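Local coordinates for Fe-regulated protein B (Neisseria meningitidis, PDB 4AIP) that transports iron across the meningococcal outer membrane as a TonB-dependent transporter, a beta-barrel closed from within by a plug domain, at residues H270-H275 and E305-N310; V117-D122 and R136-P141; V332-R337 and H356-T361; V144-V149 and I168-D173. All coordinates share one frame; numbering follows the deposited sequence.

Interaction 1 (H270-H275 and E305-N310); sequences HMKDQH and ETTQSN. With N8E (3,6,9,12,15-pentaoxatricosan-1-ol), chain F.
Met271 and Asn310, Asp273 and Gln308, and His275 and Thr306 form three hydrogen-bonded pairs between antiparallel neighbouring strands of the transmembrane barrel. Each pair exchanges two N-H...O=C bonds, six in all; the shortest runs from Met271 N to Asn310 O at 2.7 Å. His275 N reaches Thr306 O almost straight, with 169° at the hydrogen. CA-H...O contacts fill the steps between, including Ser309 CA to Met271 O at 3.0 Å.

Apolar contacts lie on both faces. On the plug-facing side, the Met271 chain, packed on Leu143, bends at its last torsion (chi3 74°) and lays CE against Asn310 CB at 3.6 Å; Phe137 touches Asp273 and Gln308. On the other face, Lys272 CG passes Thr307 CG2 at 3.8 Å.

That outer face also receives the octyl tail of the detergent 3,6,9,12,15-pentaoxatricosan-1-ol. With CG anti to the backbone N (chi1 178°), the His270 ring brings its CD2 edge to detergent C05 at 3.3 Å, while Lys272 CE meets C02 at 3.8 Å. Val199 and Asp222 of the second subunit pack beside these two residues.

The polar ends mostly look beyond the two strands: His270 ND1 bonds to Thr311, Glu305 OE2 to Tyr303, and Asp273 OD2 accepts from Asp140 N in the plug. His275 ND1 and Thr306 OG1 are buried 4.2 Å apart with no polar partner in the model. Cohesion thus rests on the backbone ladder, with detergent carbons packed on one face and mixed apolar and polar plug contacts on the other.

Interaction 2 (V117-D122 and R136-P141); sequences VDIKVD and RFIVDP
Ile119 and Val121 project from strand 118-121, an outermost strand of the four-stranded mixed sheet in the plug domain, onto the irregular run 136-141 that leads toward strand 144-151. No hydrogen bond joins the two segments; even the nearest CA atoms, those of Ile119 and Ile138, stand 7.3 Å apart, and aliphatic branches fill the gap.

Ile119 carries the tight part. Its first torsion (chi1 -71°) places CG1 beside the backbone N, and the second (chi2 128°) swings CD1 to Ile138 CG1 at 4.0 Å, the two side chains crossing at about a right angle. The other branch, CG2, meets Val139 CG1 at 4.1 Å. One isoleucine is therefore gripped by both of its arms. Val121 and Val139 approach tip to tip, and Met85 of helix 85-88 packs on Ile138 and Val139, extending this apolar layer.

The flanks are looser and polar. Arg136 makes no contact with strand 118-121, its guanidinium bonded through NH2 to Asp127 O; Asp118 forms a salt bridge with Arg506 in the barrel, and Asp122 a hydrogen bond with Thr171. Phe137 turns its ring from the strand to stack on His275 of the barrel wall, so the loop lies wedged between plug sheet and barrel. With that ring directed outward, the backbone of Phe137 is what faces the strand, and its O sits 3.7 Å from Ile119 CD1.

Interaction 3 (V332-R337 and H356-T361); sequences VLEKER and HTRITT
Glu334 and Thr360 lie side by side on one face of two antiparallel strands, pointing the same way. The Glu334 chain folds back at its second torsion (chi2 -80°) and brings its carboxylate beside the hydroxyl: Thr360 OG1 is 3.0 Å from Glu334 OE1 and 3.1 Å from OE2, a weak hydrogen bond whose single proton may go to either oxygen. Lys390 also bonds to OG1. Arg358 approaches the same carboxylate with its guanidinium edge, OE1 in plane, but NH2 stays 3.9 Å away, a long salt bridge.

Next along this face Glu336 runs alongside Arg358, Glu336 CG lying 3.7 Å from Arg358 CG, with the carboxylate and guanidinium planes turned by 45°. Lys224 and Asn197 of the second subunit pack on Glu336 and Arg358.

On the opposite face, Leu333 CB meets Thr361 CB at 3.9 Å. Lys335 CB lies 4.2 Å from Ile359 CB. At the far end a water links Arg337 NH1, Arg337 O and Thr357 OG1, while Asp342 forms a salt bridge with the same NH1. Six backbone bonds join Leu333 with Thr361, Lys335 with Ile359 and Arg337 with Thr357, the regular antiparallel pairing of adjacent strands in a TonB-dependent transporter barrel.

Interaction 4 (V144-V149 and I168-D173); sequences VKVVSV and IAKTVD
Lys145 and Val146 both face Lys170, a classic beta bulge where strands 144-151 and 165-171 pair antiparallel in the plug sheet. Backbone bonds define it: Lys145 N donates to Lys170 O at 2.6 Å, nearly straight at 173°, and Lys170 N returns to Val146 O at 3.1 Å. Beyond the bulge the pairing is regular, with Ser148 and Ile168 exchanging two bonds. In one of these, Ile168 N sits above the Ser148 carbonyl plane, 35° out of it.

Apolar contact is spread over both faces. Val146 and Lys170 lie side by side; with Val146 CG1 anti to the carbonyl carbon (chi1 -80°), CG2 falls between the backbone N and the carbonyl carbon, touches Lys170 CB at 3.6 Å and follows its aliphatic chain. Val144 CG1 meets Ala169 CB at 4.2 Å on the side covered by Met85 of helix 85-88. Lys145 CB rests on Val172 CA at 3.8 Å.

Polar side chains turn to other partners. Ser148 OG bonds to the backbone N of Asn70 on strand 67-73, and Thr171 OG1 to Lys254 of the barrel. Lys145 NZ and Lys170 NZ stay 6.2 Å apart, and Asp176 offers Lys145 a long, weak ion pair. The two lysines thus contribute methylenes and backbone to the contact, so their ammonium charges probably add little to its cohesion.

Interactions 1 and 3 pair neighbouring strands of the barrel wall and share one border: strands 302-318 and 325-339 are neighbours, with Ser309 O bonded to Glu334 N. Both touch the second subunit. Interaction 4 lies within the plug sheet; interaction 2 packs a loop on its edge strand 118-121, and the two join where Lys120 O accepts from Ala169 N. Interaction 2, centred about 5 Å from the chain centre, is buried and mainly aliphatic, with no hydrogen bond between its segments; interaction 4 is partly buried and held by a bulged backbone ladder. Interaction 1 is buried, while interaction 3 is partly buried and richest in charged side chains. Plug and wall meet between interactions 1 and 2, where Met271 packs on Val121.

Interaction 1 (H270-H275 and E305-N310)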
# COMPACT_ATOMS: atom_id res chain seq x y z
N HIS B 270 -12.85 0.97 -15.63
CA HIS B 270 -11.44 1.34 -15.47
C HIS B 270 -10.67 0.12 -15.05
O HIS B 270 -11.10 -0.56 -14.11
CB HIS B 270 -11.20 2.49 -14.48
CG HIS B 270 -9.75 2.81 -14.30
ND1 HIS B 270 -9.08 3.67 -15.12
CD2 HIS B 270 -8.83 2.35 -13.41
CE1 HIS B 270 -7.81 3.75 -14.75
NE2 HIS B 270 -7.63 2.94 -13.73
N MET B 271 -9.56 -0.15 -15.73
CA MET B 271 -8.75 -1.27 -15.38
C MET B 271 -7.33 -0.85 -15.07
O MET B 271 -6.80 0.06 -15.71
CB MET B 271 -8.76 -2.27 -16.48
CG MET B 271 -7.47 -2.99 -16.51
SD MET B 271 -7.22 -4.10 -17.85
CE MET B 271 -6.92 -3.10 -19.25
N LYS B 272 -6.72 -1.53 -14.10
CA LYS B 272 -5.32 -1.30 -13.86
C LYS B 272 -4.66 -2.65 -13.63
O LYS B 272 -5.22 -3.49 -12.95
CB LYS B 272 -5.10 -0.37 -12.66
CG LYS B 272 -3.66 -0.11 -12.48
CD LYS B 272 -3.25 0.41 -11.14
CE LYS B 272 -3.45 1.85 -11.00
NZ LYS B 272 -2.25 2.38 -10.34
N ASP B 273 -3.43 -2.80 -14.17
CA ASP B 273 -2.65 -4.02 -14.11
C ASP B 273 -1.24 -3.58 -13.76
O ASP B 273 -0.60 -2.84 -14.52
CB ASP B 273 -2.59 -4.56 -15.55
CG ASP B 273 -2.49 -6.11 -15.63
OD1 ASP B 273 -1.61 -6.70 -14.97
OD2 ASP B 273 -3.26 -6.70 -16.41
N GLN B 274 -0.69 -4.02 -12.65
CA GLN B 274 0.61 -3.47 -12.26
C GLN B 274 1.62 -4.52 -11.76
O GLN B 274 1.29 -5.43 -10.96
CB GLN B 274 0.36 -2.43 -11.19
CG GLN B 274 1.56 -1.74 -10.78
CD GLN B 274 1.27 -0.64 -9.82
OE1 GLN B 274 1.61 0.51 -10.09
NE2 GLN B 274 0.62 -0.95 -8.72
N HIS B 275 2.87 -4.35 -12.18
CA HIS B 275 3.92 -5.22 -11.71
C HIS B 275 4.96 -4.45 -10.97
O HIS B 275 5.45 -3.46 -11.50
CB HIS B 275 4.63 -5.86 -12.87
CG HIS B 275 3.75 -6.59 -13.83
ND1 HIS B 275 4.19 -6.99 -15.07
CD2 HIS B 275 2.47 -7.04 -13.73
CE1 HIS B 275 3.23 -7.63 -15.70
NE2 HIS B 275 2.18 -7.69 -14.90
N GLU B 305 8.05 -0.17 -11.16
CA GLU B 305 6.64 -0.51 -11.39
C GLU B 305 6.35 -0.32 -12.86
O GLU B 305 6.78 0.70 -13.47
CB GLU B 305 5.65 0.35 -10.56
CG GLU B 305 6.20 0.76 -9.21
CD GLU B 305 5.18 1.46 -8.28
OE1 GLU B 305 4.46 2.33 -8.80
OE2 GLU B 305 5.18 1.16 -7.05
N THR B 306 5.64 -1.28 -13.44
CA THR B 306 5.26 -1.15 -14.80
C THR B 306 3.75 -1.43 -14.84
O THR B 306 3.27 -2.39 -14.23
CB THR B 306 6.21 -1.96 -15.83
OG1 THR B 306 5.68 -3.24 -16.11
CG2 THR B 306 7.64 -2.18 -15.30
N THR B 307 2.99 -0.54 -15.48
CA THR B 307 1.54 -0.49 -15.32
C THR B 307 0.78 -0.35 -16.65
O THR B 307 1.21 0.38 -17.57
CB THR B 307 1.19 0.72 -14.44
OG1 THR B 307 2.18 0.87 -13.43
CG2 THR B 307 -0.12 0.52 -13.80
N GLN B 308 -0.38 -0.97 -16.73
CA GLN B 308 -1.25 -0.78 -17.87
C GLN B 308 -2.62 -0.46 -17.33
O GLN B 308 -3.15 -1.19 -16.44
CB GLN B 308 -1.32 -2.05 -18.74
CG GLN B 308 -1.80 -1.82 -20.16
CD GLN B 308 -1.92 -3.11 -20.97
OE1 GLN B 308 -2.80 -3.91 -20.74
NE2 GLN B 308 -1.03 -3.30 -21.92
N SER B 309 -3.21 0.62 -17.85
CA SER B 309 -4.45 1.10 -17.33
C SER B 309 -5.27 1.49 -18.50
O SER B 309 -4.80 2.03 -19.51
CB SER B 309 -4.32 2.34 -16.44
OG SER B 309 -3.12 2.39 -15.73
N ASN B 310 -6.56 1.31 -18.31
CA ASN B 310 -7.44 1.61 -19.36
C ASN B 310 -8.73 2.10 -18.74
O ASN B 310 -9.35 1.37 -17.95
CB ASN B 310 -7.73 0.32 -20.13
CG ASN B 310 -8.45 0.60 -21.45
OD1 ASN B 310 -8.31 1.71 -21.98
ND2 ASN B 310 -9.23 -0.38 -21.96
C01 N8E F . -6.56 3.07 -9.01
C02 N8E F . -7.17 2.52 -10.28
C03 N8E F . -7.88 1.20 -10.02
C04 N8E F . -9.31 1.37 -9.51
C05 N8E F . -10.35 1.35 -10.61
C06 N8E F . -11.55 2.24 -10.26
C07 N8E F . -11.36 3.66 -10.65
C08 N8E F . -12.66 4.41 -10.94
O09 N8E F . -13.27 3.94 -12.14
C10 N8E F . -14.50 4.51 -12.50
C11 N8E F . -15.29 3.57 -13.41
O12 N8E F . -16.56 3.34 -12.84
C13 N8E F . -16.82 2.15 -12.11
C14 N8E F . -18.17 2.40 -11.43
O15 N8E F . -18.16 1.90 -10.09
C16 N8E F . -18.76 2.77 -9.13
C17 N8E F . -20.25 2.53 -9.08
O18 N8E F . -20.48 1.45 -8.17
C19 N8E F . -21.46 0.50 -8.63
C20 N8E F . -22.94 0.89 -8.45
O21 N8E F . -23.71 0.49 -9.59
C22 N8E F . -24.46 -0.70 -9.36
C23 N8E F . -25.87 -0.36 -9.76
O24 N8E F . -26.77 -1.41 -9.38

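Interaction 2 (V117-D122 and R136-P141)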
# COMPACT_ATOMS: atom_id res chain seq x y z
N VAL B 117 2.05 -8.56 -33.52
CA VAL B 117 0.83 -9.15 -32.88
C VAL B 117 0.44 -8.37 -31.63
O VAL B 117 1.30 -7.99 -30.83
CB VAL B 117 1.01 -10.68 -32.52
CG1 VAL B 117 1.78 -11.42 -33.66
CG2 VAL B 117 1.80 -10.83 -31.23
N ASP B 118 -0.86 -8.14 -31.46
CA ASP B 118 -1.30 -7.19 -30.41
C ASP B 118 -2.11 -8.00 -29.45
O ASP B 118 -2.61 -9.08 -29.87
CB ASP B 118 -2.21 -6.13 -31.05
CG ASP B 118 -1.46 -5.16 -31.92
OD1 ASP B 118 -0.37 -4.68 -31.52
OD2 ASP B 118 -2.01 -4.83 -33.00
N ILE B 119 -2.25 -7.52 -28.23
CA ILE B 119 -3.20 -7.99 -27.26
C ILE B 119 -4.21 -6.86 -27.13
O ILE B 119 -3.85 -5.73 -26.74
CB ILE B 119 -2.54 -8.19 -25.87
CG1 ILE B 119 -1.59 -9.42 -25.94
CG2 ILE B 119 -3.63 -8.44 -24.74
CD1 ILE B 119 -0.23 -9.13 -25.46
N LYS B 120 -5.47 -7.22 -27.38
CA LYS B 120 -6.57 -6.33 -27.33
C LYS B 120 -7.36 -6.65 -26.12
O LYS B 120 -7.76 -7.80 -25.96
CB LYS B 120 -7.41 -6.58 -28.59
CG LYS B 120 -6.69 -6.16 -29.84
CD LYS B 120 -7.61 -6.25 -31.08
CE LYS B 120 -6.80 -6.07 -32.38
NZ LYS B 120 -7.64 -5.54 -33.54
N VAL B 121 -7.56 -5.68 -25.22
CA VAL B 121 -8.54 -5.90 -24.15
C VAL B 121 -9.58 -4.86 -24.29
O VAL B 121 -9.24 -3.66 -24.57
CB VAL B 121 -7.93 -6.01 -22.73
CG1 VAL B 121 -6.38 -6.38 -22.77
CG2 VAL B 121 -8.23 -4.86 -21.89
N ASP B 122 -10.82 -5.32 -24.21
CA ASP B 122 -12.01 -4.51 -24.45
C ASP B 122 -11.82 -3.63 -25.70
O ASP B 122 -12.27 -2.47 -25.73
CB ASP B 122 -12.25 -3.62 -23.23
CG ASP B 122 -12.53 -4.42 -21.96
OD1 ASP B 122 -13.18 -5.49 -22.05
OD2 ASP B 122 -12.12 -3.97 -20.89
N ARG B 136 6.27 -6.57 -24.56
CA ARG B 136 5.15 -5.77 -24.30
C ARG B 136 4.23 -6.50 -23.32
O ARG B 136 4.23 -7.72 -23.22
CB ARG B 136 4.44 -5.41 -25.62
CG ARG B 136 5.21 -4.46 -26.54
CD ARG B 136 4.68 -4.56 -27.95
NE ARG B 136 5.12 -3.47 -28.84
CZ ARG B 136 6.27 -3.44 -29.54
NH1 ARG B 136 7.15 -4.44 -29.47
NH2 ARG B 136 6.54 -2.38 -30.30
N PHE B 137 3.45 -5.69 -22.61
CA PHE B 137 2.71 -6.03 -21.42
C PHE B 137 1.63 -7.00 -21.75
O PHE B 137 0.85 -6.83 -22.71
CB PHE B 137 2.07 -4.74 -20.91
CG PHE B 137 1.68 -4.81 -19.49
CD1 PHE B 137 0.50 -5.42 -19.12
CD2 PHE B 137 2.51 -4.30 -18.51
CE1 PHE B 137 0.17 -5.54 -17.79
CE2 PHE B 137 2.17 -4.39 -17.16
CZ PHE B 137 1.00 -4.99 -16.81
N ILE B 138 1.57 -8.05 -20.94
CA ILE B 138 0.55 -9.05 -21.13
C ILE B 138 -0.39 -8.99 -19.97
O ILE B 138 0.02 -9.05 -18.81
CB ILE B 138 1.15 -10.45 -21.34
CG1 ILE B 138 2.15 -10.37 -22.48
CG2 ILE B 138 -0.01 -11.51 -21.61
CD1 ILE B 138 3.08 -11.61 -22.65
N VAL B 139 -1.66 -8.86 -20.32
CA VAL B 139 -2.72 -8.62 -19.39
C VAL B 139 -2.78 -9.82 -18.43
O VAL B 139 -2.39 -10.89 -18.78
CB VAL B 139 -4.03 -8.45 -20.17
CG1 VAL B 139 -4.32 -9.75 -20.90
CG2 VAL B 139 -5.17 -8.03 -19.25
N ASP B 140 -3.30 -9.57 -17.25
CA ASP B 140 -3.52 -10.50 -16.18
C ASP B 140 -4.86 -11.20 -16.44
O ASP B 140 -5.88 -10.53 -16.55
CB ASP B 140 -3.64 -9.64 -14.93
CG ASP B 140 -3.70 -10.43 -13.63
OD1 ASP B 140 -4.33 -11.54 -13.52
OD2 ASP B 140 -3.09 -9.88 -12.66
N PRO B 141 -4.89 -12.53 -16.46
CA PRO B 141 -6.12 -13.24 -16.83
C PRO B 141 -7.16 -13.14 -15.73
O PRO B 141 -8.35 -13.48 -15.93
CB PRO B 141 -5.67 -14.71 -16.96
CG PRO B 141 -4.38 -14.80 -16.16
CD PRO B 141 -3.73 -13.43 -16.33

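Interaction 3 (V332-R337 and H356-T361)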
# COMPACT_ATOMS: atom_id res chain seq x y z
N VAL B 332 -8.99 5.41 -23.10
CA VAL B 332 -7.64 5.97 -22.92
C VAL B 332 -6.79 4.95 -22.19
O VAL B 332 -7.13 4.54 -21.10
CB VAL B 332 -7.67 7.34 -22.16
CG1 VAL B 332 -8.50 7.23 -20.93
CG2 VAL B 332 -6.32 7.83 -21.79
N LEU B 333 -5.69 4.53 -22.82
CA LEU B 333 -4.85 3.46 -22.37
C LEU B 333 -3.55 4.13 -21.99
O LEU B 333 -3.02 4.97 -22.77
CB LEU B 333 -4.59 2.54 -23.54
CG LEU B 333 -4.44 1.04 -23.44
CD1 LEU B 333 -4.11 0.55 -24.83
CD2 LEU B 333 -3.37 0.64 -22.47
N GLU B 334 -3.05 3.75 -20.82
CA GLU B 334 -1.79 4.29 -20.30
C GLU B 334 -0.85 3.20 -20.04
O GLU B 334 -1.21 2.19 -19.39
CB GLU B 334 -1.97 4.98 -18.97
CG GLU B 334 -2.79 6.21 -19.04
CD GLU B 334 -2.00 7.47 -19.56
OE1 GLU B 334 -0.71 7.47 -19.54
OE2 GLU B 334 -2.72 8.45 -19.94
N LYS B 335 0.37 3.40 -20.51
CA LYS B 335 1.41 2.48 -20.21
C LYS B 335 2.52 3.21 -19.50
O LYS B 335 3.07 4.23 -19.98
CB LYS B 335 1.92 1.80 -21.44
CG LYS B 335 2.19 0.37 -21.05
CD LYS B 335 2.33 -0.61 -22.19
CE LYS B 335 2.11 0.20 -23.44
NZ LYS B 335 1.36 -0.25 -24.59
N GLU B 336 2.87 2.69 -18.34
CA GLU B 336 3.89 3.34 -17.56
C GLU B 336 5.03 2.52 -17.14
O GLU B 336 4.87 1.32 -16.85
CB GLU B 336 3.32 3.89 -16.31
CG GLU B 336 2.93 5.22 -16.53
CD GLU B 336 2.42 5.87 -15.27
OE1 GLU B 336 3.29 6.27 -14.41
OE2 GLU B 336 1.17 5.99 -15.16
N ARG B 337 6.17 3.19 -17.10
CA ARG B 337 7.30 2.69 -16.39
C ARG B 337 7.75 3.71 -15.35
O ARG B 337 8.01 4.90 -15.63
CB ARG B 337 8.43 2.28 -17.33
CG ARG B 337 9.66 1.78 -16.62
CD ARG B 337 10.83 1.85 -17.57
NE ARG B 337 12.04 1.26 -17.01
CZ ARG B 337 12.97 1.96 -16.38
NH1 ARG B 337 12.86 3.29 -16.25
NH2 ARG B 337 14.04 1.34 -15.93
N HIS B 356 10.16 8.29 -14.75
CA HIS B 356 8.82 7.96 -15.00
C HIS B 356 8.59 8.19 -16.45
O HIS B 356 8.89 9.24 -16.92
CB HIS B 356 8.16 8.99 -14.19
CG HIS B 356 6.73 8.92 -14.12
ND1 HIS B 356 6.08 7.83 -13.65
CD2 HIS B 356 5.81 9.86 -14.34
CE1 HIS B 356 4.79 8.09 -13.61
NE2 HIS B 356 4.60 9.31 -14.06
N THR B 357 8.12 7.17 -17.17
CA THR B 357 7.98 7.22 -18.58
C THR B 357 6.57 6.84 -18.91
O THR B 357 6.06 5.83 -18.42
CB THR B 357 8.97 6.22 -19.26
OG1 THR B 357 10.32 6.53 -18.87
CG2 THR B 357 8.88 6.31 -20.75
N ARG B 358 5.92 7.64 -19.75
CA ARG B 358 4.52 7.30 -20.11
C ARG B 358 4.26 7.09 -21.55
O ARG B 358 4.94 7.69 -22.38
CB ARG B 358 3.61 8.36 -19.63
CG ARG B 358 3.74 8.49 -18.15
CD ARG B 358 3.38 9.83 -17.72
NE ARG B 358 2.05 10.01 -18.20
CZ ARG B 358 1.32 11.12 -18.07
NH1 ARG B 358 1.71 12.20 -17.50
NH2 ARG B 358 0.16 11.16 -18.54
N ILE B 359 3.33 6.21 -21.86
CA ILE B 359 2.75 6.18 -23.21
C ILE B 359 1.25 6.23 -23.05
O ILE B 359 0.68 5.36 -22.36
CB ILE B 359 3.08 4.93 -23.98
CG1 ILE B 359 4.58 4.65 -23.93
CG2 ILE B 359 2.61 5.07 -25.44
CD1 ILE B 359 4.94 3.23 -24.37
N THR B 360 0.63 7.21 -23.72
CA THR B 360 -0.81 7.39 -23.65
C THR B 360 -1.41 7.09 -25.00
O THR B 360 -0.92 7.63 -26.02
CB THR B 360 -1.19 8.86 -23.24
OG1 THR B 360 -0.58 9.19 -21.99
CG2 THR B 360 -2.73 9.04 -23.15
N THR B 361 -2.47 6.29 -24.98
CA THR B 361 -3.16 5.91 -26.20
C THR B 361 -4.65 6.27 -26.07
O THR B 361 -5.36 5.74 -25.21
CB THR B 361 -2.92 4.39 -26.48
OG1 THR B 361 -1.52 4.18 -26.71
CG2 THR B 361 -3.71 3.90 -27.67
O HOH W 1 10.91 5.26 -16.27

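Interaction 4 (V144-V149 and I168-D173)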
# COMPACT_ATOMS: atom_id res chain seq x y z
N VAL B 144 -9.92 -11.14 -16.90
CA VAL B 144 -10.55 -11.38 -18.20
C VAL B 144 -11.69 -12.37 -18.13
O VAL B 144 -11.72 -13.18 -17.22
CB VAL B 144 -9.49 -11.74 -19.33
CG1 VAL B 144 -8.25 -10.94 -19.17
CG2 VAL B 144 -9.07 -13.15 -19.28
N LYS B 145 -12.65 -12.27 -19.04
CA LYS B 145 -13.70 -13.29 -19.10
C LYS B 145 -13.58 -14.20 -20.29
O LYS B 145 -14.05 -15.30 -20.23
CB LYS B 145 -15.10 -12.70 -19.04
CG LYS B 145 -15.76 -12.44 -20.34
CD LYS B 145 -16.64 -11.21 -20.28
CE LYS B 145 -17.57 -11.12 -21.46
NZ LYS B 145 -18.66 -12.11 -21.47
N VAL B 146 -12.98 -13.73 -21.37
CA VAL B 146 -12.70 -14.56 -22.53
C VAL B 146 -11.39 -14.13 -23.17
O VAL B 146 -10.98 -12.95 -23.09
CB VAL B 146 -13.81 -14.47 -23.61
CG1 VAL B 146 -14.99 -15.35 -23.25
CG2 VAL B 146 -14.35 -13.09 -23.77
N VAL B 147 -10.71 -15.14 -23.73
CA VAL B 147 -9.58 -14.94 -24.62
C VAL B 147 -9.91 -15.64 -25.93
O VAL B 147 -10.42 -16.76 -25.93
CB VAL B 147 -8.28 -15.49 -24.02
CG1 VAL B 147 -7.12 -15.12 -24.85
CG2 VAL B 147 -8.08 -14.93 -22.61
N SER B 148 -9.63 -14.94 -27.03
CA SER B 148 -9.78 -15.43 -28.39
C SER B 148 -8.51 -15.04 -29.14
O SER B 148 -7.68 -14.26 -28.63
CB SER B 148 -10.98 -14.72 -29.07
OG SER B 148 -12.26 -15.17 -28.59
N VAL B 149 -8.35 -15.58 -30.33
CA VAL B 149 -7.12 -15.36 -31.14
C VAL B 149 -7.52 -15.21 -32.61
O VAL B 149 -8.51 -15.79 -33.08
CB VAL B 149 -6.05 -16.50 -30.90
CG1 VAL B 149 -6.53 -17.76 -31.50
CG2 VAL B 149 -4.69 -16.15 -31.43
N ILE B 168 -7.06 -11.49 -28.17
CA ILE B 168 -8.19 -10.65 -27.94
C ILE B 168 -8.91 -11.09 -26.66
O ILE B 168 -9.32 -12.26 -26.51
CB ILE B 168 -9.15 -10.80 -29.11
CG1 ILE B 168 -8.43 -10.39 -30.44
CG2 ILE B 168 -10.51 -10.09 -28.82
CD1 ILE B 168 -9.32 -10.60 -31.69
N ALA B 169 -9.07 -10.16 -25.74
CA ALA B 169 -9.63 -10.48 -24.43
C ALA B 169 -10.65 -9.45 -24.09
O ALA B 169 -10.47 -8.28 -24.47
CB ALA B 169 -8.54 -10.49 -23.37
N LYS B 170 -11.68 -9.91 -23.37
CA LYS B 170 -12.74 -9.07 -22.79
C LYS B 170 -12.65 -9.18 -21.28
O LYS B 170 -12.46 -10.27 -20.76
CB LYS B 170 -14.11 -9.55 -23.27
CG LYS B 170 -14.24 -9.57 -24.78
CD LYS B 170 -15.68 -9.62 -25.21
CE LYS B 170 -15.84 -9.49 -26.73
NZ LYS B 170 -16.97 -10.33 -27.19
N THR B 171 -12.73 -8.04 -20.59
CA THR B 171 -12.78 -8.03 -19.14
C THR B 171 -14.13 -8.58 -18.63
O THR B 171 -15.14 -8.63 -19.34
CB THR B 171 -12.55 -6.63 -18.59
OG1 THR B 171 -13.50 -5.76 -19.23
CG2 THR B 171 -11.14 -6.19 -18.92
N VAL B 172 -14.12 -9.02 -17.39
CA VAL B 172 -15.26 -9.63 -16.81
C VAL B 172 -16.36 -8.62 -16.47
O VAL B 172 -16.09 -7.42 -16.22
CB VAL B 172 -14.84 -10.45 -15.56
CG1 VAL B 172 -14.01 -9.58 -14.58
CG2 VAL B 172 -16.09 -11.00 -14.87
N ASP B 173 -17.60 -9.12 -16.48
CA ASP B 173 -18.75 -8.34 -16.23
C ASP B 173 -19.58 -8.87 -15.07
O ASP B 173 -19.51 -10.05 -14.69
CB ASP B 173 -19.62 -8.36 -17.48
CG ASP B 173 -19.78 -7.03 -18.10
OD1 ASP B 173 -20.21 -6.07 -17.38
OD2 ASP B 173 -19.48 -6.96 -19.32